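PDB 5JJP: nonribosomal peptide synthase from Streptomyces sp. MJ635-86F5, which activates an aliphatic beta-amino acid by adenylation, as an ATP-dependent enzyme of the ANL family, probably for transfer to a phosphopantetheine-bearing carrier. Local coordinates for residues L353-A358 and G381-R386; L424-A429 and Y434-I439. All blocks are in the same frame, centred on the assembly; numbering follows the deposited sequence.

Contact 1: L353-A358 and G381-R386; sequences LTIGYA and GEIYLR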
ATOM      1  N   LEU A 353      -5.211 -16.810 -15.585  1.00 39.81           N
ATOM      2  CA  LEU A 353      -4.145 -16.886 -14.582  1.00 37.41           C
ATOM      3  C   LEU A 353      -4.745 -17.194 -13.207  1.00 33.33           C
ATOM      4  O   LEU A 353      -5.728 -16.581 -12.806  1.00 33.25           O
ATOM      5  CB  LEU A 353      -3.432 -15.550 -14.530  1.00 40.89           C
ATOM      6  CG  LEU A 353      -1.915 -15.509 -14.594  1.00 42.59           C
ATOM      7  CD1 LEU A 353      -1.373 -16.234 -15.804  1.00 42.74           C
ATOM      8  CD2 LEU A 353      -1.531 -14.043 -14.650  1.00 46.11           C
ATOM      9  N   THR A 354      -4.191 -18.160 -12.497  1.00 27.45           N
ATOM     10  CA  THR A 354      -4.649 -18.433 -11.147  1.00 25.99           C
ATOM     11  C   THR A 354      -4.328 -17.285 -10.177  1.00 28.64           C
ATOM     12  O   THR A 354      -3.338 -16.537 -10.368  1.00 32.98           O
ATOM     13  CB  THR A 354      -4.070 -19.758 -10.596  1.00 24.36           C
ATOM     14  OG1 THR A 354      -4.712 -20.076  -9.366  1.00 24.06           O
ATOM     15  CG2 THR A 354      -2.536 -19.704 -10.382  1.00 24.59           C
ATOM     16  N   ILE A 355      -5.124 -17.166  -9.116  1.00 25.00           N
ATOM     17  CA  ILE A 355      -4.767 -16.280  -8.009  1.00 24.52           C
ATOM     18  C   ILE A 355      -4.230 -17.083  -6.828  1.00 26.47           C
ATOM     19  O   ILE A 355      -3.937 -16.535  -5.771  1.00 27.62           O
ATOM     20  CB  ILE A 355      -5.946 -15.350  -7.598  1.00 25.34           C
ATOM     21  CG1 ILE A 355      -7.176 -16.151  -7.184  1.00 24.99           C
ATOM     22  CG2 ILE A 355      -6.316 -14.426  -8.750  1.00 25.08           C
ATOM     23  CD1 ILE A 355      -8.314 -15.322  -6.613  1.00 25.16           C
ATOM     24  N   GLY A 356      -4.107 -18.389  -6.998  1.00 25.59           N
ATOM     25  CA  GLY A 356      -3.295 -19.191  -6.110  1.00 26.02           C
ATOM     26  C   GLY A 356      -3.886 -19.380  -4.750  1.00 25.35           C
ATOM     27  O   GLY A 356      -5.088 -19.567  -4.626  1.00 25.72           O
ATOM     28  N   TYR A 357      -3.019 -19.393  -3.738  1.00 28.03           N
ATOM     29  CA  TYR A 357      -3.417 -19.483  -2.332  1.00 30.61           C
ATOM     30  C   TYR A 357      -3.164 -18.165  -1.660  1.00 27.57           C
ATOM     31  O   TYR A 357      -2.274 -17.440  -2.070  1.00 25.50           O
ATOM     32  CB  TYR A 357      -2.576 -20.518  -1.578  1.00 37.15           C
ATOM     33  CG  TYR A 357      -2.550 -21.920  -2.179  1.00 40.38           C
ATOM     34  CD1 TYR A 357      -3.636 -22.772  -2.030  1.00 43.52           C
ATOM     35  CD2 TYR A 357      -1.418 -22.393  -2.837  1.00 43.46           C
ATOM     36  CE1 TYR A 357      -3.628 -24.040  -2.555  1.00 47.97           C
ATOM     37  CE2 TYR A 357      -1.374 -23.677  -3.348  1.00 46.52           C
ATOM     38  CZ  TYR A 357      -2.491 -24.494  -3.219  1.00 51.37           C
ATOM     39  OH  TYR A 357      -2.479 -25.773  -3.727  1.00 47.46           O
ATOM     40  N   ALA A 358      -3.946 -17.836  -0.637  1.00 25.21           N
ATOM     41  CA  ALA A 358      -3.678 -16.630   0.135  1.00 26.24           C
ATOM     42  C   ALA A 358      -2.213 -16.565   0.546  1.00 25.62           C
ATOM     43  O   ALA A 358      -1.562 -17.574   0.612  1.00 26.72           O
ATOM     44  CB  ALA A 358      -4.553 -16.583   1.358  1.00 25.19           C
ATOM     45  N   GLY A 381     -18.099 -19.703  -6.426  1.00 35.56           N
ATOM     46  CA  GLY A 381     -18.671 -19.162  -5.173  1.00 34.91           C
ATOM     47  C   GLY A 381     -17.969 -17.851  -4.841  1.00 30.14           C
ATOM     48  O   GLY A 381     -17.157 -17.373  -5.631  1.00 30.38           O
ATOM     49  N   GLU A 382     -18.290 -17.285  -3.680  1.00 28.32           N
ATOM     50  CA  GLU A 382     -17.707 -16.017  -3.237  1.00 28.30           C
ATOM     51  C   GLU A 382     -16.477 -16.263  -2.373  1.00 24.51           C
ATOM     52  O   GLU A 382     -16.498 -17.152  -1.508  1.00 21.18           O
ATOM     53  CB  GLU A 382     -18.698 -15.227  -2.402  1.00 28.40           C
ATOM     54  CG  GLU A 382     -18.142 -13.890  -1.963  1.00 29.67           C
ATOM     55  CD  GLU A 382     -19.153 -13.044  -1.206  1.00 28.89           C
ATOM     56  OE1 GLU A 382     -20.195 -13.599  -0.787  1.00 28.04           O
ATOM     57  OE2 GLU A 382     -18.846 -11.856  -0.976  1.00 25.04           O
ATOM     58  N   ILE A 383     -15.402 -15.509  -2.632  1.00 21.17           N
ATOM     59  CA  ILE A 383     -14.164 -15.663  -1.817  1.00 21.72           C
ATOM     60  C   ILE A 383     -14.374 -15.009  -0.462  1.00 20.15           C
ATOM     61  O   ILE A 383     -14.775 -13.864  -0.411  1.00 21.53           O
ATOM     62  CB  ILE A 383     -12.904 -15.036  -2.454  1.00 20.75           C
ATOM     63  CG1 ILE A 383     -12.595 -15.672  -3.801  1.00 23.32           C
ATOM     64  CG2 ILE A 383     -11.696 -15.215  -1.549  1.00 20.70           C
ATOM     65  CD1 ILE A 383     -11.636 -14.841  -4.648  1.00 24.80           C
ATOM     66  N   TYR A 384     -14.194 -15.803   0.601  1.00 20.84           N
ATOM     67  CA  TYR A 384     -14.072 -15.339   1.987  1.00 20.61           C
ATOM     68  C   TYR A 384     -12.590 -15.405   2.400  1.00 20.76           C
ATOM     69  O   TYR A 384     -11.947 -16.432   2.250  1.00 17.00           O
ATOM     70  CB  TYR A 384     -14.852 -16.199   2.962  1.00 20.63           C
ATOM     71  CG  TYR A 384     -16.368 -16.057   2.919  1.00 22.45           C
ATOM     72  CD1 TYR A 384     -17.055 -15.810   1.720  1.00 23.31           C
ATOM     73  CD2 TYR A 384     -17.123 -16.270   4.065  1.00 24.01           C
ATOM     74  CE1 TYR A 384     -18.452 -15.738   1.689  1.00 25.63           C
ATOM     75  CE2 TYR A 384     -18.511 -16.194   4.060  1.00 25.32           C
ATOM     76  CZ  TYR A 384     -19.174 -15.948   2.872  1.00 27.57           C
ATOM     77  OH  TYR A 384     -20.533 -15.857   2.853  1.00 26.94           O
ATOM     78  N   LEU A 385     -12.063 -14.265   2.906  1.00 21.35           N
ATOM     79  CA  LEU A 385     -10.649 -14.149   3.299  1.00 18.83           C
ATOM     80  C   LEU A 385     -10.503 -14.154   4.824  1.00 16.76           C
ATOM     81  O   LEU A 385     -11.081 -13.345   5.531  1.00 15.12           O
ATOM     82  CB  LEU A 385     -10.061 -12.906   2.693  1.00 18.40           C
ATOM     83  CG  LEU A 385      -8.628 -12.550   3.032  1.00 19.06           C
ATOM     84  CD1 LEU A 385      -7.588 -13.486   2.444  1.00 18.12           C
ATOM     85  CD2 LEU A 385      -8.401 -11.152   2.506  1.00 18.94           C
ATOM     86  N   ARG A 386      -9.738 -15.122   5.306  1.00 15.72           N
ATOM     87  CA  ARG A 386      -9.387 -15.258   6.674  1.00 15.58           C
ATOM     88  C   ARG A 386      -7.936 -14.743   6.775  1.00 17.26           C
ATOM     89  O   ARG A 386      -7.026 -15.331   6.211  1.00 16.85           O
ATOM     90  CB  ARG A 386      -9.464 -16.733   7.060  1.00 15.95           C
ATOM     91  CG  ARG A 386      -9.142 -17.043   8.502  1.00 15.72           C
ATOM     92  CD  ARG A 386      -9.095 -18.536   8.742  1.00 17.01           C
ATOM     93  NE  ARG A 386     -10.322 -19.204   8.288  1.00 18.93           N
ATOM     94  CZ  ARG A 386     -11.404 -19.365   9.059  1.00 19.06           C
ATOM     95  NH1 ARG A 386     -11.444 -18.912  10.306  1.00 17.18           N
ATOM     96  NH2 ARG A 386     -12.436 -19.997   8.575  1.00 21.77           N
TER

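Contact 2: L424-A429 and Y434-I439; sequences LAYRDA and YFCGRI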
ATOM      1  N   LEU A 424     -16.105 -13.372  -6.978  1.00 24.01           N
ATOM      2  CA  LEU A 424     -16.459 -14.727  -7.349  1.00 24.37           C
ATOM      3  C   LEU A 424     -15.234 -15.483  -7.850  1.00 23.48           C
ATOM      4  O   LEU A 424     -14.311 -14.892  -8.414  1.00 21.41           O
ATOM      5  CB  LEU A 424     -17.473 -14.690  -8.454  1.00 29.52           C
ATOM      6  CG  LEU A 424     -18.808 -14.026  -8.090  1.00 31.06           C
ATOM      7  CD1 LEU A 424     -19.712 -14.000  -9.307  1.00 32.09           C
ATOM      8  CD2 LEU A 424     -19.478 -14.799  -6.976  1.00 30.30           C
ATOM      9  N   ALA A 425     -15.207 -16.780  -7.599  1.00 23.23           N
ATOM     10  CA  ALA A 425     -14.112 -17.603  -8.049  1.00 27.27           C
ATOM     11  C   ALA A 425     -14.460 -19.080  -7.918  1.00 26.81           C
ATOM     12  O   ALA A 425     -15.390 -19.446  -7.229  1.00 26.27           O
ATOM     13  CB  ALA A 425     -12.830 -17.289  -7.244  1.00 26.98           C
ATOM     14  N   TYR A 426     -13.687 -19.916  -8.583  1.00 29.90           N
ATOM     15  CA  TYR A 426     -13.767 -21.355  -8.391  1.00 32.16           C
ATOM     16  C   TYR A 426     -12.378 -21.837  -8.046  1.00 36.05           C
ATOM     17  O   TYR A 426     -11.372 -21.115  -8.228  1.00 34.96           O
ATOM     18  CB  TYR A 426     -14.288 -22.109  -9.650  1.00 30.36           C
ATOM     19  CG  TYR A 426     -13.389 -21.968 -10.866  1.00 28.54           C
ATOM     20  CD1 TYR A 426     -13.638 -20.974 -11.833  1.00 28.52           C
ATOM     21  CD2 TYR A 426     -12.276 -22.784 -11.034  1.00 28.71           C
ATOM     22  CE1 TYR A 426     -12.796 -20.802 -12.940  1.00 28.54           C
ATOM     23  CE2 TYR A 426     -11.430 -22.618 -12.150  1.00 30.00           C
ATOM     24  CZ  TYR A 426     -11.706 -21.619 -13.091  1.00 28.29           C
ATOM     25  OH  TYR A 426     -10.887 -21.437 -14.181  1.00 32.22           O
ATOM     26  N   ARG A 427     -12.348 -23.078  -7.573  1.00 40.07           N
ATOM     27  CA  ARG A 427     -11.165 -23.742  -7.067  1.00 43.42           C
ATOM     28  C   ARG A 427     -10.780 -24.853  -8.058  1.00 42.37           C
ATOM     29  O   ARG A 427     -11.650 -25.454  -8.663  1.00 37.72           O
ATOM     30  CB  ARG A 427     -11.541 -24.322  -5.700  1.00 49.82           C
ATOM     31  CG  ARG A 427     -10.376 -24.714  -4.804  1.00 62.49           C
ATOM     32  CD  ARG A 427     -10.799 -25.757  -3.767  1.00 68.70           C
ATOM     33  NE  ARG A 427     -11.979 -25.331  -3.026  1.00 76.58           N
ATOM     34  CZ  ARG A 427     -13.144 -25.969  -2.984  1.00 88.11           C
ATOM     35  NH1 ARG A 427     -13.341 -27.119  -3.632  1.00100.99           N
ATOM     36  NH2 ARG A 427     -14.135 -25.447  -2.270  1.00 88.47           N
ATOM     37  N   ASP A 428      -9.484 -25.102  -8.251  1.00 45.45           N
ATOM     38  CA  ASP A 428      -9.048 -26.303  -8.987  1.00 46.67           C
ATOM     39  C   ASP A 428      -8.897 -27.474  -8.025  1.00 49.34           C
ATOM     40  O   ASP A 428      -9.170 -27.326  -6.828  1.00 56.82           O
ATOM     41  CB  ASP A 428      -7.772 -26.055  -9.826  1.00 44.10           C
ATOM     42  CG  ASP A 428      -6.502 -25.795  -8.986  1.00 45.99           C
ATOM     43  OD1 ASP A 428      -6.445 -26.050  -7.756  1.00 45.99           O
ATOM     44  OD2 ASP A 428      -5.510 -25.337  -9.591  1.00 45.93           O
ATOM     45  N   ALA A 429      -8.454 -28.626  -8.520  1.00 50.28           N
ATOM     46  CA  ALA A 429      -8.311 -29.817  -7.670  1.00 55.80           C
ATOM     47  C   ALA A 429      -7.283 -29.620  -6.565  1.00 55.82           C
ATOM     48  O   ALA A 429      -7.389 -30.214  -5.480  1.00 56.12           O
ATOM     49  CB  ALA A 429      -7.941 -31.043  -8.508  1.00 55.08           C
ATOM     50  N   TYR A 434      -9.439 -19.225  -8.872  1.00 28.46           N
ATOM     51  CA  TYR A 434      -9.447 -18.533 -10.191  1.00 32.25           C
ATOM     52  C   TYR A 434     -10.534 -17.468 -10.151  1.00 31.99           C
ATOM     53  O   TYR A 434     -11.714 -17.761  -9.964  1.00 35.04           O
ATOM     54  CB  TYR A 434      -9.672 -19.540 -11.359  1.00 31.91           C
ATOM     55  CG  TYR A 434      -8.552 -20.579 -11.455  1.00 32.12           C
ATOM     56  CD1 TYR A 434      -7.551 -20.493 -12.417  1.00 33.35           C
ATOM     57  CD2 TYR A 434      -8.484 -21.609 -10.549  1.00 33.69           C
ATOM     58  CE1 TYR A 434      -6.511 -21.422 -12.472  1.00 35.37           C
ATOM     59  CE2 TYR A 434      -7.458 -22.523 -10.582  1.00 37.75           C
ATOM     60  CZ  TYR A 434      -6.487 -22.440 -11.549  1.00 35.80           C
ATOM     61  OH  TYR A 434      -5.496 -23.381 -11.528  1.00 40.03           O
ATOM     62  N   PHE A 435     -10.121 -16.228 -10.321  1.00 35.44           N
ATOM     63  CA  PHE A 435     -11.019 -15.098 -10.234  1.00 37.55           C
ATOM     64  C   PHE A 435     -12.014 -15.064 -11.390  1.00 37.91           C
ATOM     65  O   PHE A 435     -11.615 -15.175 -12.523  1.00 41.13           O
ATOM     66  CB  PHE A 435     -10.171 -13.819 -10.210  1.00 39.38           C
ATOM     67  CG  PHE A 435     -10.978 -12.548 -10.178  1.00 39.20           C
ATOM     68  CD1 PHE A 435     -11.710 -12.203  -9.053  1.00 40.39           C
ATOM     69  CD2 PHE A 435     -11.008 -11.708 -11.273  1.00 40.48           C
ATOM     70  CE1 PHE A 435     -12.444 -11.037  -9.019  1.00 41.94           C
ATOM     71  CE2 PHE A 435     -11.747 -10.542 -11.251  1.00 41.81           C
ATOM     72  CZ  PHE A 435     -12.462 -10.202 -10.119  1.00 41.51           C
ATOM     73  N   CYS A 436     -13.298 -14.864 -11.087  1.00 43.63           N
ATOM     74  CA  CYS A 436     -14.382 -14.830 -12.098  1.00 48.37           C
ATOM     75  C   CYS A 436     -15.230 -13.548 -12.119  1.00 48.40           C
ATOM     76  O   CYS A 436     -16.270 -13.524 -12.756  1.00 48.68           O
ATOM     77  CB  CYS A 436     -15.345 -15.994 -11.860  1.00 46.41           C
ATOM     78  SG  CYS A 436     -14.546 -17.555 -12.138  1.00 51.76           S
ATOM     79  N   GLY A 437     -14.789 -12.503 -11.435  1.00 54.34           N
ATOM     80  CA  GLY A 437     -15.507 -11.240 -11.420  1.00 54.61           C
ATOM     81  C   GLY A 437     -16.164 -10.934 -10.084  1.00 48.71           C
ATOM     82  O   GLY A 437     -16.148 -11.730  -9.164  1.00 46.94           O
ATOM     83  N   ARG A 438     -16.715  -9.738 -10.011  1.00 45.06           N
ATOM     84  CA  ARG A 438     -17.386  -9.246  -8.845  1.00 46.69           C
ATOM     85  C   ARG A 438     -18.821  -9.722  -8.845  1.00 46.68           C
ATOM     86  O   ARG A 438     -19.360 -10.021  -9.871  1.00 43.67           O
ATOM     87  CB  ARG A 438     -17.382  -7.718  -8.867  1.00 44.57           C
ATOM     88  CG  ARG A 438     -15.999  -7.068  -8.876  1.00 44.60           C
ATOM     89  CD  ARG A 438     -15.346  -7.120  -7.505  1.00 41.53           C
ATOM     90  NE  ARG A 438     -16.174  -6.478  -6.479  1.00 40.33           N
ATOM     91  CZ  ARG A 438     -15.963  -6.578  -5.166  1.00 36.89           C
ATOM     92  NH1 ARG A 438     -14.958  -7.302  -4.696  1.00 31.09           N
ATOM     93  NH2 ARG A 438     -16.779  -5.953  -4.324  1.00 39.49           N
ATOM     94  N   ILE A 439     -19.435  -9.722  -7.674  1.00 53.20           N
ATOM     95  CA  ILE A 439     -20.862  -9.910  -7.536  1.00 55.08           C
ATOM     96  C   ILE A 439     -21.512  -8.561  -7.930  1.00 58.34           C
ATOM     97  O   ILE A 439     -22.625  -8.505  -8.470  1.00 66.21           O
ATOM     98  CB  ILE A 439     -21.215 -10.240  -6.076  1.00 54.09           C
ATOM     99  CG1 ILE A 439     -20.645 -11.610  -5.735  1.00 55.01           C
ATOM    100  CG2 ILE A 439     -22.723 -10.200  -5.830  1.00 56.72           C
ATOM    101  CD1 ILE A 439     -20.819 -12.020  -4.289  1.00 55.77           C
TER

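Contact 1: L353-A358 and G381-R386
I355, in the loop ahead of strand 363-367, meets I383 on strand 381-386 as a worked example of a loop meeting one strand of a sheet through methyl groups alone, its hydrogen bonds going to other partners. Its CB already points toward the strand. From there CG1 is tucked between the backbone N and the carbonyl carbon (chi1 59°), and CG1 itself still stands 5.3 Å from I383 CD1. The extended second torsion then carries CD1 the rest of the way, to 3.9 Å from I383 CD1, so the two isoleucines meet tip to tip. CG2, the other branch, leaves beside the backbone N and takes no share in this meeting. L433 lies against both isoleucines, while M364, V366 and A425 pack on I383. A second, looser touch lies further along, where A358 CB comes 4.5 Å from L385 CD1.

The loop's polar groups find partners within the loop and on strand 433-438 rather than on strand 381-386. T354 OG1 accepts the N-H of G356 over 3.0 Å in an ST turn and also bonds to L433 O, and I355 and G356 together face L433 in a classic beta bulge. With 94 Å² buried and no hydrogen bond crossing, the contact probably gains what stability it has from burying a few methyl groups. The chemistry implies cohesion without directionality.

Contact 2: L424-A429 and Y434-I439
Y426 and Y434 face each other in the antiparallel beta hairpin formed by strands 417-427 and 433-438, a case in which main-chain pairing and side-chain packing reinforce one another. Y426 N and Y434 N each donate to the other residue's carbonyl, the second bond (Y434 N to Y426 O) at 2.8 Å. On the same face of the sheet the Y426 ring, whose CG sits between its backbone N and carbonyl carbon (chi1 63°), leans across the neighbouring strand. Y434 CB thereby lies over one face of that ring, 3.7 Å from its centroid, in a CH-pi contact. The two rings are almost parallel, 7° apart, but slid so far that they barely overlap. C436 SG approaches the Y426 ring obliquely, with CD1 its nearest atom at 3.6 Å. At the turn, D428 holds the far end of Y434, its OD2 receiving Y434 OH at 2.8 Å.

Toward the end of the hairpin, L424 N donates to G437 O and L424 O receives C436 N, the latter from above the carbonyl plane. G437 adopts a positive phi that favours glycine, and its N lies over the centre of one face of the F435 ring. L424 CD2 rests 3.6 Å from I439 CG1, the side chains crossing at about a right angle.

Further out, R352 packs against both tyrosines. R438 starts away from segment 424-429, but its NH1 forms a salt bridge with D423, on the same strand 417-427, and a hydrogen bond with T421 O. D428 OD1 accepts from R432 N, a second bond that would limit rotation of the carboxylate, whose OD2 is approached by Y434 OH on the anti side, 31° out of the carboxylate plane.

Both contacts serve the same antiparallel sheet, in which strands 381-386 and 417-427 are neighbours, and their centres lie about 7 Å apart. Contact 1 is buried and purely apolar, fastening a loop against one strand; contact 2 lies at the surface and joins two strands of a hairpin through backbone bonds, aromatic packing and a tyrosine-carboxylate pair. The buried contact is aliphatic only, whereas the surface one adds aromatic and polar groups to its aliphatic pair. The two are physically continuous. G381 O lies 2.8 Å from A425 N, a probable hydrogen bond between the strands, and T354 CB packs 3.5 Å from Y434 CE1, bringing the loop of contact 1 against the hairpin of contact 2.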